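Local coordinates for type II restriction enzyme MunI (Mycoplasma, PDB 1D02), which cuts double-stranded DNA as a homodimeric type II restriction endonuclease, recognising 5'-CAATTG-3' and cleaving after the first C, at residues H92-E98 against Y134-I140; D142-L146 against Y173-Y177. The protein carries 1 engineered substitution. All blocks are in the same frame, centred on the assembly; numbering follows the deposited sequence.

In the fold
Both contacts are partly buried and belong to the same sheet, one on its central strand, the other at the entrances to two strands. Contact 1 lays the end of helix 128-138 on strand 93-101, its nearest atom about 5 Å from the bound DNA. Contact 2, whose nearest atom is about 14 Å from the DNA, joins loops before strands 148-153 and 177-180. Aromatic packing, glycine backbone and a water-bridged carboxylate make contact 1; in contact 2 an asparagine amide hydrogen-bonds the backbone N-H and C=O of a leucine that covers a tyrosine. They meet where R135 reaches the carbonyls of D142 and I145, and I140 packs on I145. Y173 touches P128 of the second subunit.

Contact 1 of 2, residues H92-E98 against Y134-I140; sequences HKILFGE and YRTIGGI
F96 and Y134 form the aromatic centre: the edge of the F96 ring faces the Y134 ring in a T-shaped pair, centroids 5.3 Å apart and planes at 63°. The strand backbone sets F96 CB 3.4 Å from Y134 CE2, and with CG beside the backbone N (chi1 -69°) the ring reaches I137, where F96 CZ meets I137 CG2. The G138 amide lies at the edge of the same ring, whose broad apolar surface suits the strand-helix interface. I140 CD1 packs 3.6 Å from I94 O.

One backbone bond joins the elements, I94 N to G138 O at 2.9 Å. G138 suits this spot because, with no CB, it lets the helix end settle against the I94 carbonyl; G139, whose positive phi (87°) glycine tolerates, turns the chain out of the helix. The extended K93 chain passes G139 O, and its amine bonds to the D202 carbonyl.

Two waters bridge E98 OE2 and Y134 OH, water 1 in the ring plane; tyrosine thus gives F96 a face and the waters a hydroxyl. This is helix-on-sheet packing in a PD-(D/E)XK nuclease core, and clan membership is consistent with E98 being the acidic residue of that signature.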
loop_
_atom_site.group_PDB
_atom_site.type_symbol
_atom_site.label_atom_id
_atom_site.label_comp_id
_atom_site.label_asym_id
_atom_site.label_seq_id
_atom_site.Cartn_x
_atom_site.Cartn_y
_atom_site.Cartn_z
ATOM N N HIS D 92 -14.764 -17.277 16.191
ATOM C CA HIS D 92 -13.867 -16.207 16.636
ATOM C C HIS D 92 -12.899 -15.752 15.533
ATOM O O HIS D 92 -11.872 -15.095 15.820
ATOM C CB HIS D 92 -13.117 -16.629 17.891
ATOM C CG HIS D 92 -14.022 -16.965 19.037
ATOM N ND1 HIS D 92 -14.762 -16.011 19.705
ATOM C CD2 HIS D 92 -14.355 -18.156 19.590
ATOM C CE1 HIS D 92 -15.514 -16.601 20.619
ATOM N NE2 HIS D 92 -15.287 -17.902 20.570
ATOM N N LYS D 93 -13.224 -16.105 14.289
ATOM C CA LYS D 93 -12.429 -15.658 13.143
ATOM C C LYS D 93 -12.943 -14.250 12.803
ATOM O O LYS D 93 -14.147 -13.960 12.918
ATOM C CB LYS D 93 -12.584 -16.596 11.940
ATOM C CG LYS D 93 -11.813 -17.904 12.128
ATOM C CD LYS D 93 -11.806 -18.767 10.875
ATOM C CE LYS D 93 -10.927 -20.016 11.089
ATOM N NZ LYS D 93 -10.957 -20.879 9.888
ATOM N N ILE D 94 -12.022 -13.379 12.402
ATOM C CA ILE D 94 -12.356 -11.988 12.117
ATOM C C ILE D 94 -11.795 -11.507 10.785
ATOM O O ILE D 94 -10.649 -11.812 10.430
ATOM C CB ILE D 94 -11.769 -11.057 13.199
ATOM C CG1 ILE D 94 -12.246 -11.496 14.579
ATOM C CG2 ILE D 94 -12.180 -9.604 12.924
ATOM C CD1 ILE D 94 -11.474 -10.896 15.736
ATOM N N LEU D 95 -12.615 -10.748 10.057
ATOM C CA LEU D 95 -12.208 -10.158 8.775
ATOM C C LEU D 95 -12.099 -8.665 9.089
ATOM O O LEU D 95 -13.061 -8.064 9.562
ATOM C CB LEU D 95 -13.292 -10.387 7.708
ATOM C CG LEU D 95 -13.118 -9.614 6.391
ATOM C CD1 LEU D 95 -11.896 -10.189 5.661
ATOM C CD2 LEU D 95 -14.370 -9.738 5.516
ATOM N N PHE D 96 -10.928 -8.075 8.852
ATOM C CA PHE D 96 -10.724 -6.652 9.118
ATOM C C PHE D 96 -10.975 -5.858 7.852
ATOM O O PHE D 96 -10.680 -6.329 6.754
ATOM C CB PHE D 96 -9.302 -6.438 9.658
ATOM C CG PHE D 96 -9.108 -7.008 11.026
ATOM C CD1 PHE D 96 -8.480 -8.243 11.208
ATOM C CD2 PHE D 96 -9.623 -6.347 12.133
ATOM C CE1 PHE D 96 -8.381 -8.803 12.496
ATOM C CE2 PHE D 96 -9.524 -6.890 13.407
ATOM C CZ PHE D 96 -8.903 -8.122 13.589
ATOM N N GLY D 97 -11.548 -4.664 7.991
ATOM C CA GLY D 97 -11.855 -3.917 6.793
ATOM C C GLY D 97 -11.482 -2.459 6.753
ATOM O O GLY D 97 -11.181 -1.855 7.780
ATOM N N GLU D 98 -11.505 -1.898 5.548
ATOM C CA GLU D 98 -11.205 -0.484 5.355
ATOM C C GLU D 98 -12.276 0.085 4.438
ATOM O O GLU D 98 -12.941 -0.649 3.700
ATOM C CB GLU D 98 -9.832 -0.282 4.695
ATOM C CG GLU D 98 -8.629 -0.737 5.507
ATOM C CD GLU D 98 -8.584 -0.156 6.920
ATOM O OE1 GLU D 98 -9.166 0.933 7.166
ATOM O OE2 GLU D 98 -7.964 -0.794 7.806
ATOM N N TYR D 134 -2.517 -9.576 10.582
ATOM C CA TYR D 134 -3.939 -9.786 10.315
ATOM C C TYR D 134 -4.297 -11.272 10.318
ATOM O O TYR D 134 -5.312 -11.678 10.902
ATOM C CB TYR D 134 -4.331 -9.188 8.958
ATOM C CG TYR D 134 -4.699 -7.706 9.003
ATOM C CD1 TYR D 134 -3.929 -6.786 9.711
ATOM C CD2 TYR D 134 -5.829 -7.244 8.332
ATOM C CE1 TYR D 134 -4.292 -5.424 9.750
ATOM C CE2 TYR D 134 -6.189 -5.899 8.360
ATOM C CZ TYR D 134 -5.420 -5.001 9.075
ATOM O OH TYR D 134 -5.827 -3.686 9.149
ATOM N N ARG D 135 -3.465 -12.078 9.671
ATOM C CA ARG D 135 -3.746 -13.517 9.638
ATOM C C ARG D 135 -3.640 -14.150 11.030
ATOM O O ARG D 135 -4.438 -15.035 11.378
ATOM C CB ARG D 135 -2.814 -14.223 8.650
ATOM C CG ARG D 135 -3.112 -13.905 7.172
ATOM C CD ARG D 135 -2.402 -14.925 6.291
ATOM N NE ARG D 135 -2.517 -14.685 4.849
ATOM C CZ ARG D 135 -3.547 -15.040 4.083
ATOM N NH1 ARG D 135 -4.625 -15.656 4.601
ATOM N NH2 ARG D 135 -3.457 -14.867 2.768
ATOM N N THR D 136 -2.685 -13.694 11.844
ATOM C CA THR D 136 -2.526 -14.226 13.200
ATOM C C THR D 136 -3.714 -13.870 14.079
ATOM O O THR D 136 -4.279 -14.718 14.780
ATOM C CB THR D 136 -1.257 -13.659 13.894
ATOM O OG1 THR D 136 -0.101 -14.135 13.211
ATOM C CG2 THR D 136 -1.210 -14.065 15.389
ATOM N N ILE D 137 -4.119 -12.606 14.020
ATOM C CA ILE D 137 -5.203 -12.155 14.871
ATOM C C ILE D 137 -6.568 -12.642 14.405
ATOM O O ILE D 137 -7.323 -13.209 15.189
ATOM C CB ILE D 137 -5.176 -10.611 14.974
ATOM C CG1 ILE D 137 -3.893 -10.192 15.689
ATOM C CG2 ILE D 137 -6.411 -10.094 15.776
ATOM C CD1 ILE D 137 -3.595 -8.695 15.652
ATOM N N GLY D 138 -6.858 -12.478 13.120
ATOM C CA GLY D 138 -8.161 -12.863 12.610
ATOM C C GLY D 138 -8.380 -14.348 12.412
ATOM O O GLY D 138 -9.529 -14.784 12.308
ATOM N N GLY D 139 -7.297 -15.126 12.318
ATOM C CA GLY D 139 -7.451 -16.562 12.155
ATOM C C GLY D 139 -7.600 -17.087 10.736
ATOM O O GLY D 139 -7.809 -18.289 10.560
ATOM N N ILE D 140 -7.487 -16.223 9.721
ATOM C CA ILE D 140 -7.638 -16.633 8.328
ATOM C C ILE D 140 -6.290 -16.919 7.673
ATOM O O ILE D 140 -5.577 -15.993 7.282
ATOM C CB ILE D 140 -8.367 -15.530 7.495
ATOM C CG1 ILE D 140 -9.691 -15.168 8.181
ATOM C CG2 ILE D 140 -8.608 -16.006 6.037
ATOM C CD1 ILE D 140 -10.383 -13.942 7.566
HETATM O O HOH W 1 -8.182 -3.266 7.791
HETATM O O HOH W 2 -5.778 -0.693 9.305
#

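Contact 2 of 2, residues D142-L146 against Y173-Y177; sequences DEEIL and YQDNY
Between D142 and I145 the chain makes a type I beta turn, and the residues leaving it pass the short 3-10 turn that includes N176, with the CA atoms of L146 and N176 6.4 Å apart. Between them the N176 amide behaves like a peptide group. Its OD1 takes the L146 N-H at 2.9 Å in a nearly straight bond (166° at the hydrogen), though the donor is tilted 33° from the carbonyl plane. ND2 turns back to L146 O at 2.9 Å, a weak, bent bond, and has a stronger partner in the F148 carbonyl. Asparagine suits the place because one short side chain offers acceptor and donor, and the three bonds fix the rotation of its amide. These loops lead into strands 148-153 and 177-180, neighbouring parallel strands joined through helix 160-170 in a beta-alpha-beta crossover, so N176 ties together the two strand entrances.

L146 supplies the apolar half, its branched end suited to a flat ring. Its CG, beside its own backbone N (chi1 -58°), directs the isopropyl group over one face of the Y173 ring, where CD2 makes a CH-pi contact 3.7 Å from the centroid. At the ring's edge, in its plane, lies E143 O, 3.6 Å from Y173 CE2. Water 3 gives a hydrogen bond to that carbonyl and also bonds to Y173 OH, so tyrosine serves with both face and hydroxyl. I145 runs obliquely against the amide, with CD1 3.6 Å from N176 OD1, and covers it with hydrocarbon.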
loop_
_atom_site.group_PDB
_atom_site.type_symbol
_atom_site.label_atom_id
_atom_site.label_comp_id
_atom_site.label_asym_id
_atom_site.label_seq_id
_atom_site.Cartn_x
_atom_site.Cartn_y
_atom_site.Cartn_z
ATOM N N ASP D 142 -6.049 -19.158 4.971
ATOM C CA ASP D 142 -6.285 -19.665 3.618
ATOM C C ASP D 142 -5.485 -18.810 2.647
ATOM O O ASP D 142 -5.655 -17.590 2.595
ATOM C CB ASP D 142 -7.766 -19.581 3.270
ATOM C CG ASP D 142 -8.644 -20.247 4.295
ATOM O OD1 ASP D 142 -9.397 -21.174 3.911
ATOM O OD2 ASP D 142 -8.593 -19.849 5.479
ATOM N N GLU D 143 -4.625 -19.448 1.863
ATOM C CA GLU D 143 -3.787 -18.707 0.943
ATOM C C GLU D 143 -4.493 -18.033 -0.219
ATOM O O GLU D 143 -3.979 -17.058 -0.759
ATOM C CB GLU D 143 -2.706 -19.615 0.374
ATOM C CG GLU D 143 -1.841 -20.241 1.419
ATOM C CD GLU D 143 -0.788 -21.143 0.811
ATOM O OE1 GLU D 143 0.032 -21.703 1.571
ATOM O OE2 GLU D 143 -0.784 -21.293 -0.431
ATOM N N GLU D 144 -5.656 -18.534 -0.611
ATOM C CA GLU D 144 -6.329 -17.957 -1.761
ATOM C C GLU D 144 -7.098 -16.669 -1.504
ATOM O O GLU D 144 -7.629 -16.059 -2.435
ATOM C CB GLU D 144 -7.247 -18.986 -2.424
ATOM C CG GLU D 144 -8.523 -19.299 -1.685
ATOM C CD GLU D 144 -8.378 -20.379 -0.621
ATOM O OE1 GLU D 144 -9.433 -20.835 -0.142
ATOM O OE2 GLU D 144 -7.242 -20.765 -0.256
ATOM N N ILE D 145 -7.138 -16.244 -0.248
ATOM C CA ILE D 145 -7.834 -15.014 0.094
ATOM C C ILE D 145 -6.927 -14.205 1.017
ATOM O O ILE D 145 -6.121 -14.783 1.738
ATOM C CB ILE D 145 -9.169 -15.328 0.828
ATOM C CG1 ILE D 145 -10.093 -14.135 0.719
ATOM C CG2 ILE D 145 -8.935 -15.702 2.295
ATOM C CD1 ILE D 145 -10.738 -14.043 -0.650
ATOM N N LEU D 146 -7.021 -12.875 0.952
ATOM C CA LEU D 146 -6.249 -12.015 1.852
ATOM C C LEU D 146 -7.132 -11.811 3.085
ATOM O O LEU D 146 -8.356 -11.906 2.999
ATOM C CB LEU D 146 -5.924 -10.681 1.181
ATOM C CG LEU D 146 -5.135 -10.879 -0.126
ATOM C CD1 LEU D 146 -4.722 -9.513 -0.691
ATOM C CD2 LEU D 146 -3.891 -11.742 0.127
ATOM N N TYR D 173 -6.682 -11.711 -6.379
ATOM C CA TYR D 173 -7.398 -11.563 -5.104
ATOM C C TYR D 173 -8.518 -10.537 -5.330
ATOM O O TYR D 173 -8.706 -9.624 -4.521
ATOM C CB TYR D 173 -6.472 -11.051 -3.986
ATOM C CG TYR D 173 -5.319 -11.967 -3.695
ATOM C CD1 TYR D 173 -4.061 -11.730 -4.237
ATOM C CD2 TYR D 173 -5.487 -13.080 -2.886
ATOM C CE1 TYR D 173 -2.998 -12.576 -3.975
ATOM C CE2 TYR D 173 -4.417 -13.947 -2.617
ATOM C CZ TYR D 173 -3.180 -13.681 -3.163
ATOM O OH TYR D 173 -2.105 -14.498 -2.869
ATOM N N GLN D 174 -9.255 -10.690 -6.431
ATOM C CA GLN D 174 -10.329 -9.758 -6.752
ATOM C C GLN D 174 -11.414 -9.638 -5.704
ATOM O O GLN D 174 -12.024 -8.579 -5.581
ATOM C CB GLN D 174 -10.986 -10.130 -8.085
ATOM C CG GLN D 174 -10.092 -9.917 -9.278
ATOM C CD GLN D 174 -9.699 -8.461 -9.450
ATOM O OE1 GLN D 174 -10.561 -7.593 -9.607
ATOM N NE2 GLN D 174 -8.401 -8.189 -9.441
ATOM N N ASP D 175 -11.645 -10.687 -4.917
ATOM C CA ASP D 175 -12.710 -10.625 -3.933
ATOM C C ASP D 175 -12.351 -9.859 -2.665
ATOM O O ASP D 175 -13.209 -9.668 -1.800
ATOM C CB ASP D 175 -13.182 -12.038 -3.551
ATOM C CG ASP D 175 -13.767 -12.806 -4.735
ATOM O OD1 ASP D 175 -14.141 -12.183 -5.753
ATOM O OD2 ASP D 175 -13.866 -14.051 -4.637
ATOM N N ASN D 176 -11.088 -9.436 -2.548
ATOM C CA ASN D 176 -10.652 -8.693 -1.377
ATOM C C ASN D 176 -10.940 -7.185 -1.416
ATOM O O ASN D 176 -10.531 -6.447 -0.528
ATOM C CB ASN D 176 -9.185 -9.002 -1.082
ATOM C CG ASN D 176 -9.034 -10.371 -0.427
ATOM O OD1 ASN D 176 -8.504 -11.305 -1.028
ATOM N ND2 ASN D 176 -9.555 -10.500 0.787
ATOM N N TYR D 177 -11.638 -6.732 -2.458
ATOM C CA TYR D 177 -12.103 -5.344 -2.462
ATOM C C TYR D 177 -13.510 -5.351 -3.036
ATOM O O TYR D 177 -13.916 -6.330 -3.679
ATOM C CB TYR D 177 -11.210 -4.418 -3.302
ATOM C CG TYR D 177 -11.341 -4.611 -4.791
ATOM C CD1 TYR D 177 -12.282 -3.890 -5.528
ATOM C CD2 TYR D 177 -10.532 -5.519 -5.451
ATOM C CE1 TYR D 177 -12.407 -4.075 -6.898
ATOM C CE2 TYR D 177 -10.634 -5.714 -6.815
ATOM C CZ TYR D 177 -11.572 -4.989 -7.536
ATOM O OH TYR D 177 -11.645 -5.192 -8.888
HETATM O O HOH W 3 -1.456 -15.686 0.112
#